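Local structure of N-glycosylase/DNA lyase (Methanocaldococcus jannaschii, 3FHF) at residues A[122-127]-A[174-179]; A[151-156]-A[180-185]; A[48-53]-A[57-62]; A[34-37]-A[43-46]. The protein is an all-helical N-glycosylase/DNA lyase of the Ogg family, a member of the helix-hairpin-helix superfamily of DNA repair proteins. All blocks are in the same frame, centred on the assembly; numbering follows the deposited sequence.

Contact 1. Residues A[122-127]-A[174-179]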
loop_
_atom_site.group_PDB
_atom_site.type_symbol
_atom_site.label_atom_id
_atom_site.label_comp_id
_atom_site.label_asym_id
_atom_site.label_seq_id
_atom_site.Cartn_x
_atom_site.Cartn_y
_atom_site.Cartn_z
ATOM N N ALA A 122 2.901 7.743 12.602
ATOM C CA ALA A 122 2.028 8.420 11.644
ATOM C C ALA A 122 0.940 7.430 11.215
ATOM O O ALA A 122 -0.232 7.790 11.070
ATOM C CB ALA A 122 2.832 8.879 10.424
ATOM N N ARG A 123 1.336 6.174 11.027
ATOM C CA ARG A 123 0.397 5.125 10.634
ATOM C C ARG A 123 -0.724 5.009 11.661
ATOM O O ARG A 123 -1.897 4.862 11.302
ATOM C CB ARG A 123 1.112 3.778 10.506
ATOM C CG ARG A 123 0.172 2.638 10.099
ATOM C CD ARG A 123 0.919 1.416 9.586
ATOM N NE ARG A 123 1.842 0.870 10.570
ATOM C CZ ARG A 123 2.688 -0.124 10.329
ATOM N NH1 ARG A 123 2.728 -0.696 9.129
ATOM N NH2 ARG A 123 3.516 -0.531 11.280
ATOM N N GLU A 124 -0.354 5.077 12.939
ATOM C CA GLU A 124 -1.325 4.995 14.032
ATOM C C GLU A 124 -2.372 6.096 13.886
ATOM O O GLU A 124 -3.563 5.874 14.103
ATOM C CB GLU A 124 -0.628 5.148 15.393
ATOM C CG GLU A 124 0.276 3.986 15.813
ATOM C CD GLU A 124 0.997 4.257 17.131
ATOM O OE1 GLU A 124 0.387 4.883 18.019
ATOM O OE2 GLU A 124 2.169 3.840 17.286
ATOM N N PHE A 125 -1.925 7.298 13.533
ATOM C CA PHE A 125 -2.854 8.406 13.360
ATOM C C PHE A 125 -3.797 8.167 12.184
ATOM O O PHE A 125 -5.003 8.433 12.273
ATOM C CB PHE A 125 -2.103 9.721 13.146
ATOM C CG PHE A 125 -2.896 10.739 12.387
ATOM C CD1 PHE A 125 -2.689 10.924 11.022
ATOM C CD2 PHE A 125 -3.905 11.462 13.019
ATOM C CE1 PHE A 125 -3.478 11.813 10.290
ATOM C CE2 PHE A 125 -4.701 12.349 12.300
ATOM C CZ PHE A 125 -4.488 12.526 10.929
ATOM N N LEU A 126 -3.246 7.678 11.078
ATOM C CA LEU A 126 -4.049 7.424 9.886
ATOM C C LEU A 126 -5.153 6.412 10.171
ATOM O O LEU A 126 -6.319 6.626 9.821
ATOM C CB LEU A 126 -3.155 6.926 8.738
ATOM C CG LEU A 126 -2.144 7.948 8.199
ATOM C CD1 LEU A 126 -1.147 7.247 7.274
ATOM C CD2 LEU A 126 -2.882 9.062 7.457
ATOM N N VAL A 127 -4.790 5.309 10.812
ATOM C CA VAL A 127 -5.771 4.277 11.122
ATOM C C VAL A 127 -6.871 4.772 12.066
ATOM O O VAL A 127 -8.058 4.651 11.767
ATOM C CB VAL A 127 -5.096 3.042 11.756
ATOM C CG1 VAL A 127 -6.143 1.976 12.065
ATOM C CG2 VAL A 127 -4.035 2.488 10.807
ATOM N N LEU A 174 -7.200 -8.272 10.918
ATOM C CA LEU A 174 -5.887 -7.965 11.461
ATOM C C LEU A 174 -5.927 -6.883 12.523
ATOM O O LEU A 174 -6.169 -5.715 12.221
ATOM C CB LEU A 174 -4.957 -7.509 10.339
ATOM C CG LEU A 174 -4.690 -8.495 9.206
ATOM C CD1 LEU A 174 -4.093 -7.752 8.022
ATOM C CD2 LEU A 174 -3.757 -9.592 9.696
ATOM N N SER A 175 -5.694 -7.267 13.770
ATOM C CA SER A 175 -5.671 -6.290 14.845
ATOM C C SER A 175 -4.296 -5.639 14.747
ATOM O O SER A 175 -3.394 -6.193 14.112
ATOM C CB SER A 175 -5.811 -6.978 16.199
ATOM O OG SER A 175 -4.671 -7.771 16.469
ATOM N N ARG A 176 -4.132 -4.471 15.360
ATOM C CA ARG A 176 -2.845 -3.790 15.327
ATOM C C ARG A 176 -1.755 -4.785 15.695
ATOM O O ARG A 176 -0.745 -4.912 15.004
ATOM C CB ARG A 176 -2.830 -2.626 16.324
ATOM C CG ARG A 176 -1.456 -1.994 16.517
ATOM C CD ARG A 176 -1.479 -0.930 17.605
ATOM N NE ARG A 176 -0.138 -0.456 17.946
ATOM C CZ ARG A 176 0.632 0.270 17.140
ATOM N NH1 ARG A 176 0.200 0.619 15.936
ATOM N NH2 ARG A 176 1.840 0.642 17.539
ATOM N N ARG A 177 -1.983 -5.500 16.790
ATOM C CA ARG A 177 -1.038 -6.489 17.287
ATOM C C ARG A 177 -0.644 -7.533 16.253
ATOM O O ARG A 177 0.531 -7.865 16.115
ATOM C CB ARG A 177 -1.628 -7.201 18.507
ATOM C CG ARG A 177 -0.747 -8.308 19.072
ATOM C CD ARG A 177 -1.522 -9.178 20.050
ATOM N NE ARG A 177 -2.703 -9.763 19.422
ATOM C CZ ARG A 177 -2.664 -10.629 18.416
ATOM N NH1 ARG A 177 -1.499 -11.023 17.918
ATOM N NH2 ARG A 177 -3.791 -11.092 17.896
ATOM N N LYS A 178 -1.631 -8.065 15.542
ATOM C CA LYS A 178 -1.369 -9.096 14.545
ATOM C C LYS A 178 -0.685 -8.523 13.309
ATOM O O LYS A 178 0.152 -9.178 12.692
ATOM C CB LYS A 178 -2.679 -9.773 14.133
ATOM C CG LYS A 178 -2.496 -11.000 13.246
ATOM C CD LYS A 178 -1.703 -12.087 13.961
ATOM C CE LYS A 178 -1.561 -13.335 13.095
ATOM N NZ LYS A 178 -0.815 -14.429 13.795
ATOM N N TYR A 179 -1.046 -7.297 12.951
ATOM C CA TYR A 179 -0.455 -6.672 11.779
ATOM C C TYR A 179 1.036 -6.468 11.992
ATOM O O TYR A 179 1.845 -6.835 11.143
ATOM C CB TYR A 179 -1.145 -5.336 11.477
ATOM C CG TYR A 179 -0.889 -4.836 10.071
ATOM C CD1 TYR A 179 0.313 -4.211 9.737
ATOM C CD2 TYR A 179 -1.835 -5.027 9.064
ATOM C CE1 TYR A 179 0.568 -3.785 8.425
ATOM C CE2 TYR A 179 -1.589 -4.604 7.747
ATOM C CZ TYR A 179 -0.386 -3.983 7.438
ATOM O OH TYR A 179 -0.143 -3.567 6.135
HETATM O O HOH W 1 2.265 1.635 13.319
#
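Arg123 reaches across to the ring of Tyr179, setting NH1 3.8 Å from CE1 of the tyrosine, with guanidinium and ring planes 75° apart. In sequence and family, helix 119-129 fits the first helix of the helix-hairpin-helix motif, and it meets the start of helix 176-192. Arg123 leaves the helix with CG anti to its N, then bends at chi3 (59°), which brings the guanidinium beside the Tyr179 ring. NH1 forms a salt bridge with Glu183 and a hydrogen bond with Ser139, while the Tyr179 hydroxyl is bound to Ala151 O, so both polar ends are held by residues outside the two segments. Nearer the surface, Glu124 and Arg176 pair through a salt bridge, OE2 to NH2 at 3.2 Å. Their flat groups are turned 64° against each other, so this is not a flush two-pronged pairing, and CG of Glu124 lies 3.4 Å from Arg176 NH1. That NH1 is also bonded to the Tyr135 hydroxyl. Arg123 NE and Arg176 NH1, like charges 5.6 Å apart, have a water between them: it sits in plane at the edge of the Arg123 guanidinium, accepts from NE at 2.9 Å, and takes a weak bond from Arg176 NH1 at 3.5 Å.

Contact 2. Residues A[151-156]-A[180-185]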
loop_
_atom_site.group_PDB
_atom_site.type_symbol
_atom_site.label_atom_id
_atom_site.label_comp_id
_atom_site.label_asym_id
_atom_site.label_seq_id
_atom_site.Cartn_x
_atom_site.Cartn_y
_atom_site.Cartn_z
ATOM N N ALA A 151 4.986 -2.699 5.943
ATOM C CA ALA A 151 4.512 -3.749 5.054
ATOM C C ALA A 151 3.055 -3.510 4.707
ATOM O O ALA A 151 2.293 -2.981 5.520
ATOM C CB ALA A 151 4.669 -5.119 5.727
ATOM N N ILE A 152 2.684 -3.897 3.489
ATOM C CA ILE A 152 1.317 -3.782 3.002
ATOM C C ILE A 152 0.839 -5.223 3.016
ATOM O O ILE A 152 1.114 -5.987 2.093
ATOM C CB ILE A 152 1.276 -3.250 1.557
ATOM C CG1 ILE A 152 1.995 -1.899 1.484
ATOM C CG2 ILE A 152 -0.163 -3.110 1.097
ATOM C CD1 ILE A 152 2.278 -1.427 0.061
ATOM N N ILE A 153 0.124 -5.591 4.067
ATOM C CA ILE A 153 -0.333 -6.958 4.229
ATOM C C ILE A 153 -1.723 -7.183 3.652
ATOM O O ILE A 153 -2.730 -6.963 4.315
ATOM C CB ILE A 153 -0.279 -7.342 5.728
ATOM C CG1 ILE A 153 1.124 -7.038 6.270
ATOM C CG2 ILE A 153 -0.596 -8.819 5.918
ATOM C CD1 ILE A 153 1.311 -7.363 7.758
ATOM N N ASP A 154 -1.749 -7.616 2.395
ATOM C CA ASP A 154 -2.981 -7.887 1.661
ATOM C C ASP A 154 -3.384 -9.354 1.791
ATOM O O ASP A 154 -2.637 -10.164 2.330
ATOM C CB ASP A 154 -2.777 -7.577 0.177
ATOM C CG ASP A 154 -1.584 -8.308 -0.403
ATOM O OD1 ASP A 154 -0.476 -7.736 -0.393
ATOM O OD2 ASP A 154 -1.744 -9.465 -0.847
ATOM N N ARG A 155 -4.554 -9.689 1.254
ATOM C CA ARG A 155 -5.068 -11.052 1.312
ATOM C C ARG A 155 -4.242 -12.062 0.517
ATOM O O ARG A 155 -4.312 -13.262 0.776
ATOM C CB ARG A 155 -6.526 -11.083 0.826
ATOM C CG ARG A 155 -6.732 -10.750 -0.653
ATOM C CD ARG A 155 -8.226 -10.776 -1.007
ATOM N NE ARG A 155 -8.482 -10.628 -2.441
ATOM C CZ ARG A 155 -8.195 -9.542 -3.154
ATOM N NH1 ARG A 155 -7.635 -8.488 -2.578
ATOM N NH2 ARG A 155 -8.471 -9.509 -4.453
ATOM N N HIS A 156 -3.461 -11.594 -0.451
ATOM C CA HIS A 156 -2.661 -12.515 -1.248
ATOM C C HIS A 156 -1.395 -12.931 -0.509
ATOM O O HIS A 156 -1.032 -14.110 -0.504
ATOM C CB HIS A 156 -2.326 -11.889 -2.604
ATOM C CG HIS A 156 -3.539 -11.453 -3.365
ATOM N ND1 HIS A 156 -4.499 -12.340 -3.801
ATOM C CD2 HIS A 156 -4.002 -10.217 -3.672
ATOM C CE1 HIS A 156 -5.503 -11.671 -4.338
ATOM N NE2 HIS A 156 -5.227 -10.381 -4.272
ATOM N N LEU A 180 1.401 -5.899 13.137
ATOM C CA LEU A 180 2.803 -5.651 13.453
ATOM C C LEU A 180 3.576 -6.945 13.565
ATOM O O LEU A 180 4.766 -6.995 13.257
ATOM C CB LEU A 180 2.940 -4.875 14.769
ATOM C CG LEU A 180 2.652 -3.372 14.746
ATOM C CD1 LEU A 180 1.239 -3.127 14.260
ATOM C CD2 LEU A 180 2.855 -2.792 16.144
ATOM N N GLU A 181 2.902 -7.994 14.022
ATOM C CA GLU A 181 3.542 -9.292 14.168
ATOM C C GLU A 181 3.901 -9.864 12.799
ATOM O O GLU A 181 5.023 -10.318 12.580
ATOM C CB GLU A 181 2.610 -10.254 14.909
ATOM C CG GLU A 181 3.168 -11.652 15.083
ATOM C CD GLU A 181 2.205 -12.570 15.817
ATOM O OE1 GLU A 181 1.820 -12.234 16.959
ATOM O OE2 GLU A 181 1.832 -13.624 15.256
ATOM N N ILE A 182 2.944 -9.841 11.876
ATOM C CA ILE A 182 3.189 -10.365 10.535
ATOM C C ILE A 182 4.149 -9.463 9.757
ATOM O O ILE A 182 4.921 -9.935 8.929
ATOM C CB ILE A 182 1.865 -10.536 9.767
ATOM C CG1 ILE A 182 1.051 -11.661 10.419
ATOM C CG2 ILE A 182 2.137 -10.844 8.303
ATOM C CD1 ILE A 182 -0.267 -11.928 9.764
ATOM N N GLU A 183 4.095 -8.165 10.026
ATOM C CA GLU A 183 4.986 -7.213 9.367
ATOM C C GLU A 183 6.449 -7.538 9.709
ATOM O O GLU A 183 7.336 -7.440 8.859
ATOM C CB GLU A 183 4.622 -5.788 9.806
ATOM C CG GLU A 183 5.617 -4.711 9.410
ATOM C CD GLU A 183 5.066 -3.310 9.617
ATOM O OE1 GLU A 183 4.539 -2.721 8.644
ATOM O OE2 GLU A 183 5.147 -2.800 10.757
ATOM N N ASN A 184 6.696 -7.946 10.950
ATOM C CA ASN A 184 8.048 -8.289 11.381
ATOM C C ASN A 184 8.634 -9.517 10.690
ATOM O O ASN A 184 9.845 -9.600 10.489
ATOM C CB ASN A 184 8.092 -8.465 12.901
ATOM C CG ASN A 184 8.553 -7.209 13.609
ATOM O OD1 ASN A 184 9.690 -6.772 13.423
ATOM N ND2 ASN A 184 7.675 -6.614 14.413
ATOM N N ILE A 185 7.786 -10.476 10.334
ATOM C CA ILE A 185 8.270 -11.659 9.629
ATOM C C ILE A 185 8.718 -11.191 8.232
ATOM O O ILE A 185 9.798 -11.531 7.754
ATOM C CB ILE A 185 7.147 -12.720 9.481
ATOM C CG1 ILE A 185 6.739 -13.242 10.862
ATOM C CG2 ILE A 185 7.632 -13.885 8.612
ATOM C CD1 ILE A 185 5.493 -14.098 10.844
#
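Ala151 begins the contact with its backbone: its N donates to Glu183 OE1 at 2.7 Å, nearly straight at 166°. This places a connecting loop against helix 176-192, in the all-helical core of a helix-hairpin-helix glycosylase. The oxygen is met on its anti side, 23° out of the carboxylate plane, and the same OE1 carries the ionic link to Arg123, so a main-chain amide and an arginine together fix a buried carboxylate. Glu183 gets there by running extended from a CG that stands anti to its N, and on the way CG passes 3.8 Å from Ala151 CB. Ile152 turns its side chain away from helix 176-192 and packs on Lys136, His140 and Arg143 of helix 135-144. Ile153 comes back toward the helix. Its N is hydrogen-bonded to the Tyr179 hydroxyl, and its side chain supplies the apolar half of the contact: CD1 presses on Ile182 CG2 at 3.6 Å and also lies 3.7 Å from Glu183 N, lodged over the backbone between those two residues. The CG2 methyl of Ile153 is more distant, 4.2 Å from the CG2 of Ile182. Leu158 touches Ile153 and Ile182, and Leu186 borders Ala151 and Ile153, extending the apolar patch. At Asp154 the chain has left helix 176-192 and turns into helix 155-163. Asp154 is the N-cap there: OD2 accepts from Ile157 N and, through a weak bent bond of 2.8 Å, from His156 N.

Contact 3. Residues A[48-53]-A[57-62]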
loop_
_atom_site.group_PDB
_atom_site.type_symbol
_atom_site.label_atom_id
_atom_site.label_comp_id
_atom_site.label_asym_id
_atom_site.label_seq_id
_atom_site.Cartn_x
_atom_site.Cartn_y
_atom_site.Cartn_z
ATOM N N LEU A 48 -3.753 9.424 -0.987
ATOM C CA LEU A 48 -4.498 8.869 0.134
ATOM C C LEU A 48 -5.823 8.333 -0.404
ATOM O O LEU A 48 -6.305 7.286 0.023
ATOM C CB LEU A 48 -4.764 9.945 1.184
ATOM C CG LEU A 48 -5.563 9.484 2.409
ATOM C CD1 LEU A 48 -4.738 8.496 3.233
ATOM C CD2 LEU A 48 -5.929 10.682 3.249
ATOM N N CYS A 49 -6.402 9.063 -1.355
ATOM C CA CYS A 49 -7.663 8.667 -1.955
ATOM C C CYS A 49 -7.479 7.434 -2.822
ATOM O O CYS A 49 -8.369 6.591 -2.901
ATOM C CB CYS A 49 -8.243 9.822 -2.768
ATOM S SG CYS A 49 -8.790 11.191 -1.725
ATOM N N PHE A 50 -6.324 7.336 -3.475
ATOM C CA PHE A 50 -6.016 6.176 -4.301
ATOM C C PHE A 50 -6.076 4.941 -3.403
ATOM O O PHE A 50 -6.637 3.910 -3.773
ATOM C CB PHE A 50 -4.600 6.286 -4.886
ATOM C CG PHE A 50 -4.068 4.983 -5.433
ATOM C CD1 PHE A 50 -4.523 4.482 -6.647
ATOM C CD2 PHE A 50 -3.140 4.241 -4.710
ATOM C CE1 PHE A 50 -4.061 3.255 -7.136
ATOM C CE2 PHE A 50 -2.670 3.015 -5.185
ATOM C CZ PHE A 50 -3.133 2.521 -6.400
ATOM N N CYS A 51 -5.492 5.063 -2.215
ATOM C CA CYS A 51 -5.461 3.953 -1.271
ATOM C C CYS A 51 -6.838 3.658 -0.683
ATOM O O CYS A 51 -7.162 2.508 -0.407
ATOM C CB CYS A 51 -4.439 4.233 -0.167
ATOM S SG CYS A 51 -2.727 4.249 -0.782
ATOM N N ILE A 52 -7.649 4.691 -0.494
ATOM C CA ILE A 52 -8.998 4.476 0.022
ATOM C C ILE A 52 -9.801 3.679 -1.010
ATOM O O ILE A 52 -10.663 2.876 -0.659
ATOM C CB ILE A 52 -9.726 5.810 0.281
ATOM C CG1 ILE A 52 -9.169 6.475 1.536
ATOM C CG2 ILE A 52 -11.230 5.568 0.427
ATOM C CD1 ILE A 52 -9.832 7.804 1.875
ATOM N N LEU A 53 -9.501 3.899 -2.287
ATOM C CA LEU A 53 -10.205 3.221 -3.373
ATOM C C LEU A 53 -9.712 1.810 -3.711
ATOM O O LEU A 53 -10.450 1.026 -4.313
ATOM C CB LEU A 53 -10.135 4.073 -4.644
ATOM C CG LEU A 53 -10.766 5.464 -4.617
ATOM C CD1 LEU A 53 -10.442 6.178 -5.924
ATOM C CD2 LEU A 53 -12.284 5.348 -4.426
ATOM N N PHE A 57 -10.766 -3.455 -5.571
ATOM C CA PHE A 57 -10.569 -2.805 -6.857
ATOM C C PHE A 57 -9.223 -3.203 -7.457
ATOM O O PHE A 57 -8.616 -4.193 -7.050
ATOM C CB PHE A 57 -10.648 -1.285 -6.669
ATOM C CG PHE A 57 -11.093 -0.534 -7.893
ATOM C CD1 PHE A 57 -12.250 -0.904 -8.573
ATOM C CD2 PHE A 57 -10.375 0.567 -8.348
ATOM C CE1 PHE A 57 -12.685 -0.188 -9.690
ATOM C CE2 PHE A 57 -10.803 1.290 -9.464
ATOM C CZ PHE A 57 -11.960 0.910 -10.134
ATOM N N THR A 58 -8.764 -2.428 -8.432
ATOM C CA THR A 58 -7.494 -2.697 -9.089
ATOM C C THR A 58 -6.597 -1.464 -9.041
ATOM O O THR A 58 -7.080 -0.336 -9.129
ATOM C CB THR A 58 -7.722 -3.109 -10.558
ATOM O OG1 THR A 58 -8.256 -4.438 -10.602
ATOM C CG2 THR A 58 -6.428 -3.069 -11.342
ATOM N N ALA A 59 -5.295 -1.683 -8.886
ATOM C CA ALA A 59 -4.341 -0.583 -8.838
ATOM C C ALA A 59 -4.458 0.186 -10.141
ATOM O O ALA A 59 -4.452 1.414 -10.165
ATOM C CB ALA A 59 -2.924 -1.117 -8.674
ATOM N N GLU A 60 -4.574 -0.562 -11.229
ATOM C CA GLU A 60 -4.690 0.025 -12.549
ATOM C C GLU A 60 -5.978 0.837 -12.617
ATOM O O GLU A 60 -6.016 1.906 -13.225
ATOM C CB GLU A 60 -4.660 -1.097 -13.586
ATOM C CG GLU A 60 -3.599 -2.135 -13.223
ATOM C CD GLU A 60 -3.372 -3.183 -14.285
ATOM O OE1 GLU A 60 -2.811 -2.845 -15.349
ATOM O OE2 GLU A 60 -3.752 -4.350 -14.049
ATOM N N GLY A 61 -7.023 0.334 -11.964
ATOM C CA GLY A 61 -8.289 1.042 -11.942
ATOM C C GLY A 61 -8.165 2.288 -11.082
ATOM O O GLY A 61 -8.700 3.345 -11.415
ATOM N N GLY A 62 -7.456 2.160 -9.967
ATOM C CA GLY A 62 -7.260 3.294 -9.088
ATOM C C GLY A 62 -6.481 4.376 -9.805
ATOM O O GLY A 62 -6.819 5.556 -9.715
#
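Phe50 and Gly62 form the tight side of this contact, their CA atoms 5.7 Å apart. The phenyl ring approaches the start of helix 59-69 edge-on, with backbone close to its plane: CD1 is 3.7 Å from Gly62 C, and CE1 is 3.6 Å from Ala59 O. Gly62 has no side chain to stand between ring and backbone, so the rim of the ring lies straight against the helix. With CG anti to its N (chi1 164°), Phe50 reaches across to helix 59-69, and CZ also comes within 4.3 Å of Ala59 CB. Lys214 makes a cation-pi contact with the same ring. Toward the turn, packing of side chain on side chain is looser. The side chain of Leu53 makes no close contact with 57-62, settling instead on Ile65 and Arg96, and the touch there falls to its backbone, O to Phe57 CB at 3.3 Å. That carbonyl also accepts from His90, whose ring stacks on Phe57. Thr58 and Glu60 turn outward to the exposed face, where Glu60 is salt-bridged to Lys211. Helices 41-54 and 59-69 are thus two consecutive helices joined by a short turn, within the all-alpha fold of helix-hairpin-helix glycosylases.

Contact 4. Residues A[34-37]-A[43-46]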
loop_
_atom_site.group_PDB
_atom_site.type_symbol
_atom_site.label_atom_id
_atom_site.label_comp_id
_atom_site.label_asym_id
_atom_site.label_seq_id
_atom_site.Cartn_x
_atom_site.Cartn_y
_atom_site.Cartn_z
ATOM N N LYS A 34 9.513 8.131 -3.542
ATOM C CA LYS A 34 10.376 9.044 -2.801
ATOM C C LYS A 34 10.221 10.489 -3.254
ATOM O O LYS A 34 10.436 11.415 -2.466
ATOM C CB LYS A 34 11.843 8.639 -2.951
ATOM C CG LYS A 34 12.226 7.355 -2.247
ATOM C CD LYS A 34 12.278 7.543 -0.745
ATOM C CE LYS A 34 12.717 6.267 -0.052
ATOM N NZ LYS A 34 12.936 6.507 1.397
ATOM N N SER A 35 9.868 10.687 -4.517
ATOM C CA SER A 35 9.712 12.039 -5.034
ATOM C C SER A 35 8.576 12.805 -4.343
ATOM O O SER A 35 8.506 14.030 -4.427
ATOM C CB SER A 35 9.501 12.020 -6.556
ATOM O OG SER A 35 8.185 11.632 -6.916
ATOM N N PHE A 36 7.690 12.093 -3.649
ATOM C CA PHE A 36 6.596 12.764 -2.954
ATOM C C PHE A 36 7.099 13.718 -1.876
ATOM O O PHE A 36 6.366 14.597 -1.426
ATOM C CB PHE A 36 5.630 11.738 -2.352
ATOM C CG PHE A 36 4.553 11.316 -3.302
ATOM C CD1 PHE A 36 3.301 11.927 -3.271
ATOM C CD2 PHE A 36 4.811 10.363 -4.280
ATOM C CE1 PHE A 36 2.325 11.600 -4.204
ATOM C CE2 PHE A 36 3.842 10.027 -5.219
ATOM C CZ PHE A 36 2.595 10.646 -5.184
ATOM N N LYS A 37 8.351 13.560 -1.467
ATOM C CA LYS A 37 8.895 14.451 -0.455
ATOM C C LYS A 37 8.862 15.879 -1.011
ATOM O O LYS A 37 8.802 16.847 -0.258
ATOM C CB LYS A 37 10.332 14.053 -0.099
ATOM C CG LYS A 37 10.795 14.580 1.255
ATOM C CD LYS A 37 10.978 16.087 1.239
ATOM C CE LYS A 37 10.936 16.680 2.636
ATOM N NZ LYS A 37 9.547 16.669 3.169
ATOM N N GLU A 43 -1.151 16.779 -3.694
ATOM C CA GLU A 43 -0.673 15.561 -4.340
ATOM C C GLU A 43 -0.737 14.380 -3.380
ATOM O O GLU A 43 -1.100 13.272 -3.767
ATOM C CB GLU A 43 0.766 15.753 -4.833
ATOM C CG GLU A 43 0.891 16.713 -6.005
ATOM C CD GLU A 43 0.255 16.162 -7.265
ATOM O OE1 GLU A 43 0.787 15.177 -7.823
ATOM O OE2 GLU A 43 -0.785 16.707 -7.696
ATOM N N TRP A 44 -0.368 14.621 -2.128
ATOM C CA TRP A 44 -0.406 13.574 -1.117
ATOM C C TRP A 44 -1.848 13.142 -0.839
ATOM O O TRP A 44 -2.123 11.950 -0.678
ATOM C CB TRP A 44 0.248 14.056 0.179
ATOM C CG TRP A 44 1.748 14.044 0.172
ATOM C CD1 TRP A 44 2.575 14.614 -0.755
ATOM C CD2 TRP A 44 2.596 13.476 1.170
ATOM N NE1 TRP A 44 3.889 14.440 -0.389
ATOM C CE2 TRP A 44 3.929 13.744 0.788
ATOM C CE3 TRP A 44 2.360 12.767 2.356
ATOM C CZ2 TRP A 44 5.024 13.330 1.550
ATOM C CZ3 TRP A 44 3.451 12.355 3.114
ATOM C CH2 TRP A 44 4.769 12.641 2.704
ATOM N N PHE A 45 -2.771 14.103 -0.786
ATOM C CA PHE A 45 -4.171 13.766 -0.524
ATOM C C PHE A 45 -4.746 12.880 -1.629
ATOM O O PHE A 45 -5.595 12.017 -1.369
ATOM C CB PHE A 45 -5.039 15.023 -0.398
ATOM C CG PHE A 45 -6.441 14.733 0.073
ATOM C CD1 PHE A 45 -6.674 14.334 1.384
ATOM C CD2 PHE A 45 -7.514 14.788 -0.808
ATOM C CE1 PHE A 45 -7.957 13.985 1.813
ATOM C CE2 PHE A 45 -8.805 14.440 -0.392
ATOM C CZ PHE A 45 -9.025 14.038 0.922
ATOM N N LYS A 46 -4.306 13.108 -2.868
ATOM C CA LYS A 46 -4.772 12.299 -3.989
ATOM C C LYS A 46 -4.298 10.859 -3.830
ATOM O O LYS A 46 -5.004 9.927 -4.211
ATOM C CB LYS A 46 -4.249 12.839 -5.328
ATOM C CG LYS A 46 -5.123 13.883 -6.008
ATOM C CD LYS A 46 -5.050 15.225 -5.316
ATOM C CE LYS A 46 -5.540 16.335 -6.235
ATOM N NZ LYS A 46 -5.363 17.684 -5.634
#
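A short 3-10 turn brings the backbone of Phe36 up to Trp44 near the beginning of helix 41-54, the two CA atoms 7.3 Å apart. Trp44 answers with its indole N-H: NE1 donates to Phe36 O at 2.7 Å, with an angle of 151° at the hydrogen. The oxygen lies in the plane of the indole, at its edge, whereas NE1 stands above the carbonyl plane of Phe36. Trp44 has CG beside its own N and anti to its carbonyl carbon (chi1 -78°), which lays the indole back toward the turn. The contact closes the connection between helices 22-34 and 41-54 with a T-shaped aromatic pair: the edge of Phe36 points at the face of the five-membered ring, centroids 5.4 Å apart and planes at 73°. The nearest ring carbons are CD1 of Phe36 and CD1 of Trp44, at 3.8 Å. Helix 109-115 packs on the indole through Ile109, Lys110 and Val113, and Val145 touches both aromatics. Further round the phenyl edge, CE1 of Phe36 lies 3.8 Å from Glu43 O.

Contacts 1 and 2 belong together: their centres are 11 Å apart, both use helix 176-192, and the chain visits them in turn, 122-127, 151-156, 174-179 and then 180-185. The two join directly, Arg123 NH1 to Glu183 OE1 at 2.8 Å and Tyr179 OH to Ala151 O at 2.6 Å. Contacts 4 and 3 follow one another on helix 41-54, centres 15 Å apart, and their segments adjoin in sequence without otherwise touching. Between the pairs runs helix 135-144, whose Phe141 touches both Leu126 of contact 1 and Cys51 of contact 3, although these contacts approach only to about 5 Å between nearest atoms. Contacts 2 and 4, centres 23 Å apart, lie on opposite sides of the chain's centre.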